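Local coordinates for protein alcohol dehydrogenase, zinc-containing (Thermotoga maritima, PDB 1VJ0) that probably acts as a zinc-dependent oxidoreductase of the medium-chain alcohol dehydrogenase family and carries two bound zinc ions in each chain, at residues His19-Glu24 with Glu358-Leu363; Lys131-Asn136 with Ser151-Asp156; Ala174-Ser179 with Val333-Ile338; Gly196-Ile201 with Asp261-Arg266; Gln202-Leu207 with Asn231-Ala236. All blocks are in the same frame, centred on the assembly; numbering follows the deposited sequence. Where two conformers were deposited one is given.

How the contacts relate
Contacts 1 and 2 lie on the same side of the chain's centre, contact 2 in the GroES-like domain, and meet directly where H19 O of contact 1 comes 2.9 Å from S151 N of contact 2, a probable hydrogen bond. Contact 4 holds most of strand 198-202; contact 5 takes up its last residue and the turn after it. Contact 3 is the most central, about 8 Å from the chain's centre; it holds a zinc ligand and touches contact 5, S179 O lying 3.4 Å from L207 CD1. Contacts 1 to 4 are chiefly buried, contact 5 partly. A direct hydrogen bond across the segments occurs in contact 2 alone; the others rest on methyl, methionine and methylene packing.

Contact 1 (His19-Glu24 with Glu358-Leu363); sequences HAMVLE and EANKAL
M21 and A359 meet through carbon alone: CG of M21 lies 4.0 Å from CB of A359, and CB of M21 is only slightly farther away. The A359 methyl thus sits against the root of the methionine chain. Farther along, the chain bends at both chi2 (-62°) and chi3 (-72°), which folds its terminal methyl round to N360, where CE comes 3.9 Å from ND2. The two longer side chains pass each other at a slant, and no hydrogen bond joins the segments; the interaction is van der Waals in kind. The next shell fixes both partners. The amide of N360 has its own polar mate, OD1 accepting from the backbone N of L30, so M21 meets a group already held in place. A359 opens helix 359-368 directly after E358 at the N-cap position, and the backbone bond from L363 N to A359 O (3.1 Å) belongs to its first turns. M21 is held through backbone hydrogen bonding with Y149, while its side chain also touches Y32. Strand 16-22, paired antiparallel with strand 31-37, therefore rests on the start of helix 359-368, whose A359 and A362 pack in turn on L376 of strand 374-377.

Contact 2 (Lys131-Asn136 with Ser151-Asp156); sequences KVYGIN and SHIVLD
Y133 and L155 mark the nearest backbone approach, their CA atoms 8.7 Å apart, so side chains must span the gap between the loop after strand 131-132 and strand 152-155. The Y133 ring does most of this. CD2 of L155 lies over one face, 4.1 Å from the ring centroid and 24° off the normal, a CH-pi contact displaced toward the rim at CZ and CE2. At the other end of the ring, CD1 of I153 approaches CD1 of Y133 obliquely at 3.8 Å. The phenol oxygen accepts a hydrogen bond from D156 N (3.0 Å, N-H...O angle 152°), the donor lying near the ring plane, and is also hydrogen-bonded to OG1 of T159. Two partners thus hold the hydroxyl while aliphatic groups hold the ring. A phenylalanine at Y133 would probably keep the ring packing but leave D156 N and T159 OG1 without this shared mate. Within the loop, OD1 of N136 accepts a nearly straight hydrogen bond from V132 N (2.8 Å, 176°). The Y133 side chain is about 5 Å from that of H77, a zinc ligand also touched by I135, which puts this tyrosine near, but not at, the metal site in the GroES-like domain.

Contact 3 (Ala174-Ser179 with Val333-Ile338); sequences AMAMCS and VKTVSI
Apolar contact is clearest between M177 and V336, where CE of the methionine touches CG2 of the valine at 3.7 Å. The M177 CB points away from the other helix, but bends at chi2 (-72°) and chi3 (85°) return the terminal methyl to the interface, where it meets the valine at a slant. A second kind of contact sets a methyl against a carbonyl: CG2 of T335 lies 3.7 Å from O of A176 and 4.3 Å from CB of A176. T335 chi1 (-65°) leaves CG2 opposite the backbone N and directs OG1 elsewhere, to a hydrogen bond with H331 O in its own helix. The backbones are nearest at this same pair, the A176 and T335 CA atoms being 7.2 Å apart. Within segment 174-179 the helix widens to a pi-type turn at 176-179, and the backbone bond from C178 N to M175 O is weak at 3.4 Å. C178 sits in that turn with its CB directed away from helix 329-340; its sulfur joins C55, H77 and E78 around zinc. Helix 170-188 therefore carries packing residues and a metal ligand together, at a Cys-His-Glu-Cys site that probably corresponds to the catalytic zinc of medium-chain alcohol dehydrogenases.

Contact 4 (Gly196-Ile201 with Asp261-Arg266); sequences GKTVVI and DITHGR
The first strand of the Rossmann-type sheet meets the turn that follows helix 252-262 here, through T198 and T263. The methyl CG2 of T263 is the central atom: it lies 3.5 Å from OG1 and 3.6 Å from CG2 of T198, so it nestles against both branches of the strand threonine. The two side chains cross at about a right angle. T263 chi1 (55°) turns OG1 away from T198, to hydrogen bonds with I259 O and G267 N, and presents the methyl to the strand. T198 OG1 likewise has its polar partner elsewhere, in OD1 of N222. I262 adds a looser touch, its CG2 standing 4.2 Å from T198 OG1. Beyond T263 the chain makes a type I' turn to R266, closed by the bond from R266 N to T263 O (2.9 Å). A water may weakly bridge R266 NH2 and G196 O, while R266 NH1 bonds N94 OD1 of the second subunit and the guanidinium makes a cation-pi contact with Y116 of the fourth. Strand 198-202 runs between strands 222-227 and 268-273 in the parallel sheet; I262 packs on N222 and I224 of the former, bringing the end of helix 252-262 against the sheet.

Contact 5 (Gln202-Leu207 with Asn231-Ala236); sequences QGAGPL and NRLKLA
A204 and R232 lie closest in backbone terms, their CA atoms 5.8 Å apart, where the glycine-rich turn leading from strand 198-202 into helix 206-217 passes the first turns of helix 230-238. G203 has phi/psi of 109°/144°, angles at which a side chain would be jammed against the carbonyl O of Q202, and G205 stands at the N-cap position before helix 206-217. The small side chain of A204 permits the approach: its CB faces the helix and rests 3.8 Å from CB of R232, with CD2 of L233 at 4.5 Å as a more distant neighbour. R232 supplies the rest. Extended from CG to NE, it runs alongside the turn, and its methylenes lie against the peptide oxygen, CD 3.2 Å from O of A204. NH1 lies 3.5 Å from CA of G205, which approaches the guanidinium obliquely. No hydrogen bond forms across the segments, and A204 O, buried beneath the arginine chain, has no polar partner in the model. The guanidinium charge nearby may nevertheless ease the cost of burying that oxygen. An alanine in place of R232 would probably uncover this side of the turn, removing the methylene cover over A204 O and the guanidinium from beside G205. G203 and G205 fit a GxGxxG pattern, consistent with the dinucleotide-binding turn of a Rossmann-type fold. Around the contact, A204 and L233 both pack on A227 of strand 222-227, while P206 leans on S179 of helix 170-188, so the turn lies between helix 230-238 and the helix bearing a zinc ligand.

Contact 1 (His19-Glu24 with Glu358-Leu363)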
# COMPACT_ATOMS: atom_id res chain seq x y z
N HIS A 19 -45.76 8.87 -10.16
CA HIS A 19 -45.75 8.53 -11.56
C HIS A 19 -44.33 8.27 -12.04
O HIS A 19 -43.35 8.70 -11.41
CB HIS A 19 -46.41 9.61 -12.40
CG HIS A 19 -45.68 10.92 -12.38
ND1 HIS A 19 -45.92 11.88 -11.44
CD2 HIS A 19 -44.73 11.43 -13.20
CE1 HIS A 19 -45.17 12.95 -11.68
NE2 HIS A 19 -44.41 12.69 -12.73
N ALA A 20 -44.22 7.53 -13.15
CA ALA A 20 -42.93 7.18 -13.69
C ALA A 20 -43.03 6.85 -15.17
O ALA A 20 -44.11 6.69 -15.73
CB ALA A 20 -42.35 5.99 -12.87
N MET A 21 -41.86 6.79 -15.79
CA MET A 21 -41.71 6.42 -17.17
C MET A 21 -41.12 5.02 -17.19
O MET A 21 -39.99 4.82 -16.79
CB MET A 21 -40.81 7.41 -17.90
CG MET A 21 -41.43 8.79 -17.96
SD MET A 21 -42.99 8.92 -18.86
CE MET A 21 -42.40 8.72 -20.53
N VAL A 22 -41.94 4.08 -17.65
CA VAL A 22 -41.68 2.66 -17.57
C VAL A 22 -41.22 2.12 -18.94
O VAL A 22 -41.83 2.40 -19.94
CB VAL A 22 -42.95 1.96 -17.09
CG1 VAL A 22 -42.77 0.43 -16.99
CG2 VAL A 22 -43.37 2.58 -15.73
N LEU A 23 -40.16 1.33 -18.92
CA LEU A 23 -39.76 0.50 -20.04
C LEU A 23 -40.52 -0.82 -19.93
O LEU A 23 -40.31 -1.58 -18.97
CB LEU A 23 -38.27 0.19 -19.94
CG LEU A 23 -37.64 -0.63 -21.08
CD1 LEU A 23 -37.70 0.14 -22.42
CD2 LEU A 23 -36.26 -0.91 -20.74
N GLU A 24 -41.38 -1.08 -20.91
CA GLU A 24 -42.20 -2.29 -20.97
C GLU A 24 -41.65 -3.34 -21.91
O GLU A 24 -41.79 -4.54 -21.66
CB GLU A 24 -43.57 -1.97 -21.53
CG GLU A 24 -44.42 -0.99 -20.78
CD GLU A 24 -45.78 -0.95 -21.46
OE1 GLU A 24 -45.87 -0.44 -22.62
OE2 GLU A 24 -46.72 -1.55 -20.90
N GLU A 358 -40.61 13.77 -20.69
CA GLU A 358 -39.81 13.74 -21.93
C GLU A 358 -38.60 12.77 -21.88
O GLU A 358 -37.64 12.90 -22.63
CB GLU A 358 -39.39 15.15 -22.26
CG GLU A 358 -40.61 16.02 -22.62
CD GLU A 358 -40.26 17.35 -23.26
OE1 GLU A 358 -39.09 17.77 -23.21
OE2 GLU A 358 -41.16 17.99 -23.84
N ALA A 359 -38.69 11.78 -21.01
CA ALA A 359 -37.62 10.80 -20.89
C ALA A 359 -37.24 10.16 -22.26
O ALA A 359 -36.06 9.82 -22.50
CB ALA A 359 -37.95 9.72 -19.78
N ASN A 360 -38.19 9.97 -23.15
CA ASN A 360 -37.85 9.36 -24.44
C ASN A 360 -36.93 10.29 -25.25
O ASN A 360 -35.96 9.84 -25.88
CB ASN A 360 -39.11 8.99 -25.23
CG ASN A 360 -39.80 7.79 -24.65
OD1 ASN A 360 -39.24 6.72 -24.66
ND2 ASN A 360 -41.00 7.98 -24.10
N LYS A 361 -37.23 11.59 -25.20
CA LYS A 361 -36.40 12.60 -25.87
C LYS A 361 -35.02 12.69 -25.24
O LYS A 361 -34.03 12.79 -25.94
CB LYS A 361 -37.13 13.97 -25.83
CG LYS A 361 -36.41 15.14 -26.46
CD LYS A 361 -36.12 14.97 -27.96
N ALA A 362 -34.94 12.64 -23.91
CA ALA A 362 -33.66 12.56 -23.22
C ALA A 362 -32.77 11.44 -23.74
O ALA A 362 -31.61 11.67 -24.01
CB ALA A 362 -33.85 12.38 -21.72
N LEU A 363 -33.29 10.22 -23.82
CA LEU A 363 -32.52 9.09 -24.36
C LEU A 363 -32.11 9.35 -25.82
O LEU A 363 -31.01 9.05 -26.22
CB LEU A 363 -33.34 7.82 -24.27
CG LEU A 363 -33.60 7.30 -22.84
CD1 LEU A 363 -34.74 6.28 -22.79
CD2 LEU A 363 -32.37 6.68 -22.27

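Contact 2 (Lys131-Asn136 with Ser151-Asp156)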
# COMPACT_ATOMS: atom_id res chain seq x y z
N LYS A 131 -27.32 -5.31 -6.26
CA LYS A 131 -28.67 -4.90 -6.65
C LYS A 131 -28.61 -3.39 -6.93
O LYS A 131 -28.19 -2.62 -6.05
CB LYS A 131 -29.65 -5.12 -5.50
CG LYS A 131 -29.97 -6.56 -5.21
CD LYS A 131 -31.04 -6.64 -4.13
N VAL A 132 -29.01 -2.98 -8.12
CA VAL A 132 -28.82 -1.58 -8.58
C VAL A 132 -30.16 -1.01 -9.04
O VAL A 132 -30.80 -1.59 -9.92
CB VAL A 132 -27.77 -1.50 -9.73
CG1 VAL A 132 -27.48 -0.07 -10.15
CG2 VAL A 132 -26.46 -2.18 -9.30
N TYR A 133 -30.57 0.09 -8.39
CA TYR A 133 -31.73 0.89 -8.81
C TYR A 133 -31.62 1.21 -10.28
O TYR A 133 -30.55 1.53 -10.78
CB TYR A 133 -31.86 2.20 -7.99
CG TYR A 133 -32.06 1.93 -6.51
CD1 TYR A 133 -33.24 1.37 -6.03
CD2 TYR A 133 -31.04 2.19 -5.60
CE1 TYR A 133 -33.41 1.04 -4.68
CE2 TYR A 133 -31.23 1.92 -4.24
CZ TYR A 133 -32.40 1.35 -3.78
OH TYR A 133 -32.55 1.07 -2.45
N GLY A 134 -32.73 1.00 -10.98
CA GLY A 134 -32.86 1.36 -12.38
C GLY A 134 -32.12 0.48 -13.38
O GLY A 134 -32.14 0.79 -14.58
N ILE A 135 -31.49 -0.61 -12.90
CA ILE A 135 -30.72 -1.55 -13.76
C ILE A 135 -31.23 -3.00 -13.65
O ILE A 135 -31.69 -3.59 -14.65
CB ILE A 135 -29.19 -1.43 -13.48
CG1 ILE A 135 -28.74 0.03 -13.70
CG2 ILE A 135 -28.37 -2.38 -14.38
CD1 ILE A 135 -27.27 0.22 -13.86
N ASN A 136 -31.19 -3.59 -12.46
CA ASN A 136 -31.60 -5.01 -12.33
C ASN A 136 -32.73 -5.19 -11.32
O ASN A 136 -32.98 -6.27 -10.84
CB ASN A 136 -30.39 -5.93 -12.02
CG ASN A 136 -29.70 -5.63 -10.68
OD1 ASN A 136 -30.16 -4.85 -9.85
ND2 ASN A 136 -28.56 -6.32 -10.48
N SER A 151 -41.26 10.13 -10.07
CA SER A 151 -41.53 11.21 -9.13
C SER A 151 -40.93 10.85 -7.79
O SER A 151 -40.48 11.74 -7.05
CB SER A 151 -43.05 11.43 -9.01
OG SER A 151 -43.72 10.25 -8.56
N HIS A 152 -40.90 9.54 -7.51
CA HIS A 152 -40.47 9.00 -6.21
C HIS A 152 -39.71 7.72 -6.41
O HIS A 152 -39.92 7.00 -7.41
CB HIS A 152 -41.68 8.72 -5.30
CG HIS A 152 -42.45 9.96 -4.94
ND1 HIS A 152 -43.42 10.50 -5.77
CD2 HIS A 152 -42.39 10.76 -3.85
CE1 HIS A 152 -43.89 11.61 -5.22
NE2 HIS A 152 -43.27 11.80 -4.06
N ILE A 153 -38.88 7.38 -5.42
CA ILE A 153 -38.23 6.08 -5.36
C ILE A 153 -38.33 5.57 -3.92
O ILE A 153 -38.35 6.36 -2.96
CB ILE A 153 -36.74 6.18 -5.83
CG1 ILE A 153 -36.11 4.79 -6.00
CG2 ILE A 153 -35.93 7.03 -4.85
CD1 ILE A 153 -34.78 4.83 -6.72
N VAL A 154 -38.47 4.25 -3.76
CA VAL A 154 -38.41 3.62 -2.46
C VAL A 154 -37.03 3.01 -2.29
O VAL A 154 -36.63 2.13 -3.06
CB VAL A 154 -39.46 2.51 -2.33
CG1 VAL A 154 -39.35 1.81 -0.97
CG2 VAL A 154 -40.88 3.09 -2.55
N LEU A 155 -36.28 3.48 -1.29
CA LEU A 155 -34.92 2.99 -1.03
C LEU A 155 -35.00 1.96 0.11
O LEU A 155 -35.66 2.18 1.13
CB LEU A 155 -34.00 4.16 -0.61
CG LEU A 155 -33.80 5.34 -1.54
CD1 LEU A 155 -32.76 6.23 -0.92
CD2 LEU A 155 -33.35 4.92 -2.91
N ASP A 156 -34.38 0.81 -0.09
CA ASP A 156 -34.28 -0.22 0.94
C ASP A 156 -33.45 0.28 2.14
O ASP A 156 -32.60 1.11 1.97
CB ASP A 156 -33.54 -1.44 0.40
CG ASP A 156 -34.36 -2.32 -0.53
OD1 ASP A 156 -35.52 -2.67 -0.23
OD2 ASP A 156 -33.87 -2.75 -1.59

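Contact 3 (Ala174-Ser179 with Val333-Ile338)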
# COMPACT_ATOMS: atom_id res chain seq x y z
N ALA A 174 -26.32 14.11 -8.72
CA ALA A 174 -26.95 12.97 -9.42
C ALA A 174 -26.04 12.40 -10.53
O ALA A 174 -25.73 11.18 -10.55
CB ALA A 174 -28.30 13.35 -9.96
N MET A 175 -25.55 13.27 -11.38
CA MET A 175 -24.63 12.83 -12.45
C MET A 175 -23.35 12.18 -11.91
O MET A 175 -22.86 11.18 -12.44
CB MET A 175 -24.32 14.02 -13.35
CG MET A 175 -22.98 13.88 -14.03
SD MET A 175 -22.61 15.31 -14.97
CE MET A 175 -22.42 16.59 -13.75
N ALA A 176 -22.82 12.74 -10.83
CA ALA A 176 -21.55 12.33 -10.25
C ALA A 176 -21.57 10.90 -9.75
O ALA A 176 -20.53 10.23 -9.66
CB ALA A 176 -21.22 13.22 -9.06
N MET A 177 -22.76 10.44 -9.40
CA MET A 177 -22.95 9.17 -8.71
C MET A 177 -22.48 8.04 -9.59
O MET A 177 -22.02 7.01 -9.09
CB MET A 177 -24.44 8.94 -8.47
CG MET A 177 -25.10 9.92 -7.58
SD MET A 177 -24.54 9.61 -5.91
CE MET A 177 -22.97 10.55 -5.84
N CYS A 178 -22.64 8.20 -10.89
CA CYS A 178 -22.26 7.15 -11.77
C CYS A 178 -20.85 7.40 -12.33
O CYS A 178 -19.87 6.82 -11.78
CB CYS A 178 -23.26 7.04 -12.91
SG CYS A 178 -22.75 5.77 -14.01
N SER A 179 -20.76 8.26 -13.36
CA SER A 179 -19.50 8.47 -14.03
C SER A 179 -18.42 8.95 -13.04
O SER A 179 -17.31 8.49 -13.07
CB SER A 179 -19.69 9.50 -15.15
OG SER A 179 -20.36 10.66 -14.65
N VAL A 333 -18.64 8.37 -1.24
CA VAL A 333 -18.44 9.43 -0.28
C VAL A 333 -17.32 10.37 -0.76
O VAL A 333 -17.44 11.61 -0.73
CB VAL A 333 -18.10 8.78 1.10
CG1 VAL A 333 -17.37 9.73 2.02
CG2 VAL A 333 -19.33 8.21 1.72
N LYS A 334 -16.22 9.80 -1.22
CA LYS A 334 -15.09 10.63 -1.65
C LYS A 334 -15.40 11.41 -2.93
O LYS A 334 -14.92 12.53 -3.14
CB LYS A 334 -13.83 9.78 -1.80
CG LYS A 334 -13.47 9.06 -0.53
CD LYS A 334 -12.35 8.04 -0.71
CE LYS A 334 -12.17 7.24 0.58
NZ LYS A 334 -11.28 5.99 0.49
N THR A 335 -16.22 10.82 -3.79
CA THR A 335 -16.67 11.51 -5.01
C THR A 335 -17.57 12.69 -4.66
O THR A 335 -17.44 13.77 -5.23
CB THR A 335 -17.42 10.52 -5.91
OG1 THR A 335 -16.50 9.51 -6.36
CG2 THR A 335 -17.96 11.20 -7.17
N VAL A 336 -18.51 12.48 -3.74
CA VAL A 336 -19.34 13.57 -3.29
C VAL A 336 -18.47 14.69 -2.71
O VAL A 336 -18.71 15.85 -3.02
CB VAL A 336 -20.40 13.07 -2.26
CG1 VAL A 336 -21.08 14.20 -1.54
CG2 VAL A 336 -21.39 12.15 -2.94
N SER A 337 -17.43 14.36 -1.93
CA SER A 337 -16.55 15.43 -1.37
C SER A 337 -15.83 16.23 -2.47
O SER A 337 -15.85 17.48 -2.46
CB SER A 337 -15.57 14.87 -0.33
OG SER A 337 -14.68 15.88 0.15
N ILE A 338 -15.21 15.53 -3.42
CA ILE A 338 -14.53 16.23 -4.52
C ILE A 338 -15.51 17.07 -5.33
O ILE A 338 -15.25 18.24 -5.67
CB ILE A 338 -13.79 15.24 -5.42
CG1 ILE A 338 -12.59 14.64 -4.67
CG2 ILE A 338 -13.26 15.90 -6.69
CD1 ILE A 338 -12.06 13.32 -5.37

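Contact 4 (Gly196-Ile201 with Asp261-Arg266)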
# COMPACT_ATOMS: atom_id res chain seq x y z
N GLY A 196 3.50 15.73 -8.49
CA GLY A 196 4.52 15.62 -9.51
C GLY A 196 4.16 14.67 -10.66
O GLY A 196 5.05 14.39 -11.51
N LYS A 197 2.93 14.15 -10.72
CA LYS A 197 2.61 13.17 -11.72
C LYS A 197 1.92 13.79 -12.97
O LYS A 197 1.23 14.82 -12.89
CB LYS A 197 1.77 12.00 -11.15
CG LYS A 197 2.39 11.33 -9.88
CD LYS A 197 3.59 10.50 -10.24
CE LYS A 197 4.28 9.96 -9.02
NZ LYS A 197 3.32 9.07 -8.24
N THR A 198 2.09 13.08 -14.08
CA THR A 198 1.44 13.40 -15.36
C THR A 198 0.37 12.35 -15.64
O THR A 198 0.67 11.15 -15.63
CB THR A 198 2.47 13.43 -16.51
OG1 THR A 198 3.29 14.57 -16.37
CG2 THR A 198 1.75 13.61 -17.88
N VAL A 199 -0.88 12.84 -15.79
CA VAL A 199 -2.08 12.07 -16.04
C VAL A 199 -2.54 12.29 -17.46
O VAL A 199 -2.61 13.44 -17.91
CB VAL A 199 -3.21 12.53 -15.09
CG1 VAL A 199 -4.56 11.93 -15.52
CG2 VAL A 199 -2.83 12.12 -13.64
N VAL A 200 -2.76 11.20 -18.19
CA VAL A 200 -3.41 11.26 -19.49
C VAL A 200 -4.77 10.60 -19.39
O VAL A 200 -4.92 9.48 -18.87
CB VAL A 200 -2.57 10.60 -20.60
CG1 VAL A 200 -3.33 10.53 -21.94
CG2 VAL A 200 -1.23 11.30 -20.78
N ILE A 201 -5.79 11.31 -19.87
CA ILE A 201 -7.13 10.79 -19.95
C ILE A 201 -7.53 10.60 -21.38
O ILE A 201 -7.44 11.53 -22.18
CB ILE A 201 -8.09 11.73 -19.24
CG1 ILE A 201 -7.73 11.78 -17.75
CG2 ILE A 201 -9.54 11.27 -19.46
CD1 ILE A 201 -8.31 12.96 -17.03
N ASP A 261 7.50 15.09 -24.45
CA ASP A 261 8.10 16.40 -24.17
C ASP A 261 7.77 16.91 -22.75
O ASP A 261 8.63 17.42 -22.03
CB ASP A 261 7.64 17.45 -25.21
CG ASP A 261 8.26 17.24 -26.60
OD1 ASP A 261 9.26 16.47 -26.74
OD2 ASP A 261 7.79 17.81 -27.62
N ILE A 262 6.52 16.78 -22.36
CA ILE A 262 6.07 17.18 -21.06
C ILE A 262 6.65 16.34 -19.93
O ILE A 262 6.62 16.80 -18.82
CB ILE A 262 4.52 17.07 -21.04
CG1 ILE A 262 3.93 18.20 -21.86
CG2 ILE A 262 3.90 17.08 -19.67
CD1 ILE A 262 2.48 17.96 -22.15
N THR A 263 7.09 15.09 -20.19
CA THR A 263 7.51 14.13 -19.15
C THR A 263 8.97 13.79 -19.30
O THR A 263 9.41 12.70 -18.93
CB THR A 263 6.69 12.84 -19.25
OG1 THR A 263 6.81 12.31 -20.58
CG2 THR A 263 5.16 13.09 -18.98
N HIS A 264 9.70 14.69 -19.92
CA HIS A 264 11.12 14.55 -20.10
C HIS A 264 11.48 13.23 -20.73
O HIS A 264 12.48 12.61 -20.35
CB HIS A 264 11.86 14.79 -18.76
CG HIS A 264 11.69 16.18 -18.26
ND1 HIS A 264 10.67 16.54 -17.41
CD2 HIS A 264 12.39 17.31 -18.53
CE1 HIS A 264 10.74 17.84 -17.19
NE2 HIS A 264 11.77 18.33 -17.84
N GLY A 265 10.67 12.80 -21.69
CA GLY A 265 11.01 11.66 -22.48
C GLY A 265 10.58 10.36 -21.81
O GLY A 265 10.86 9.29 -22.35
N ARG A 266 9.90 10.42 -20.66
CA ARG A 266 9.51 9.18 -19.95
C ARG A 266 8.19 8.52 -20.42
O ARG A 266 8.12 7.31 -20.51
CB ARG A 266 9.43 9.42 -18.43
CG ARG A 266 10.73 9.83 -17.81
CD ARG A 266 10.66 9.84 -16.29
NE ARG A 266 9.75 10.87 -15.82
CZ ARG A 266 10.10 12.14 -15.59
NH1 ARG A 266 11.35 12.56 -15.72
NH2 ARG A 266 9.17 12.97 -15.15
O HOH W 1 6.63 11.93 -13.23

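Contact 5 (Gln202-Leu207 with Asn231-Ala236)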
# COMPACT_ATOMS: atom_id res chain seq x y z
N GLN A 202 -8.01 9.40 -21.69
CA GLN A 202 -8.51 9.07 -23.05
C GLN A 202 -10.01 9.12 -23.00
O GLN A 202 -10.62 8.30 -22.31
CB GLN A 202 -8.06 7.67 -23.49
CG GLN A 202 -6.58 7.43 -23.46
CD GLN A 202 -6.23 5.99 -23.75
OE1 GLN A 202 -6.43 5.11 -22.91
NE2 GLN A 202 -5.75 5.73 -24.98
N GLY A 203 -10.61 10.06 -23.72
CA GLY A 203 -12.05 10.21 -23.75
C GLY A 203 -12.45 11.47 -23.00
O GLY A 203 -11.76 11.85 -22.05
N ALA A 204 -13.48 12.16 -23.49
CA ALA A 204 -13.94 13.42 -22.91
C ALA A 204 -15.45 13.46 -22.81
O ALA A 204 -16.10 14.48 -23.10
CB ALA A 204 -13.44 14.57 -23.76
N GLY A 205 -16.02 12.30 -22.52
CA GLY A 205 -17.39 12.15 -22.02
C GLY A 205 -17.39 12.39 -20.52
O GLY A 205 -16.38 12.73 -19.95
N PRO A 206 -18.52 12.25 -19.86
CA PRO A 206 -18.58 12.55 -18.40
C PRO A 206 -17.53 11.82 -17.56
O PRO A 206 -16.96 12.41 -16.62
CB PRO A 206 -19.99 12.09 -18.01
CG PRO A 206 -20.77 12.37 -19.24
CD PRO A 206 -19.85 11.99 -20.43
N LEU A 207 -17.29 10.56 -17.87
CA LEU A 207 -16.25 9.81 -17.16
C LEU A 207 -14.88 10.48 -17.26
O LEU A 207 -14.21 10.78 -16.22
CB LEU A 207 -16.20 8.38 -17.69
CG LEU A 207 -15.16 7.43 -17.05
CD1 LEU A 207 -15.49 7.18 -15.62
CD2 LEU A 207 -15.13 6.13 -17.78
N ASN A 231 -15.43 20.43 -29.15
CA ASN A 231 -16.28 20.98 -28.09
C ASN A 231 -15.95 20.36 -26.74
O ASN A 231 -15.87 21.04 -25.72
CB ASN A 231 -17.76 20.70 -28.39
CG ASN A 231 -18.31 21.57 -29.47
OD1 ASN A 231 -19.45 21.34 -29.90
ND2 ASN A 231 -17.56 22.61 -29.90
N ARG A 232 -15.75 19.07 -26.71
CA ARG A 232 -15.50 18.42 -25.46
C ARG A 232 -14.11 18.64 -24.96
O ARG A 232 -13.87 18.62 -23.75
CB ARG A 232 -15.74 16.94 -25.58
CG ARG A 232 -17.19 16.60 -25.91
CD ARG A 232 -17.38 15.15 -26.00
NE ARG A 232 -18.79 14.82 -26.15
CZ ARG A 232 -19.30 13.66 -25.83
NH1 ARG A 232 -18.50 12.73 -25.32
NH2 ARG A 232 -20.60 13.42 -26.00
N LEU A 233 -13.19 18.86 -25.90
CA LEU A 233 -11.80 19.15 -25.55
C LEU A 233 -11.71 20.56 -24.99
O LEU A 233 -11.01 20.77 -24.05
CB LEU A 233 -10.85 18.93 -26.72
CG LEU A 233 -10.66 17.44 -27.06
CD1 LEU A 233 -9.80 17.24 -28.35
CD2 LEU A 233 -10.10 16.63 -25.91
N LYS A 234 -12.47 21.48 -25.55
CA LYS A 234 -12.58 22.84 -24.99
C LYS A 234 -13.14 22.77 -23.57
O LYS A 234 -12.60 23.36 -22.67
CB LYS A 234 -13.46 23.69 -25.90
CG LYS A 234 -13.45 25.12 -25.56
CD LYS A 234 -14.12 25.95 -26.67
N LEU A 235 -14.16 21.95 -23.35
CA LEU A 235 -14.71 21.79 -22.02
C LEU A 235 -13.65 21.22 -21.07
O LEU A 235 -13.50 21.73 -19.98
CB LEU A 235 -15.94 20.89 -22.06
CG LEU A 235 -16.67 20.64 -20.76
CD1 LEU A 235 -17.08 21.96 -20.12
CD2 LEU A 235 -17.91 19.83 -21.08
N ALA A 236 -12.88 20.23 -21.51
CA ALA A 236 -11.85 19.65 -20.67
C ALA A 236 -10.85 20.70 -20.23
O ALA A 236 -10.49 20.72 -19.07
CB ALA A 236 -11.13 18.52 -21.38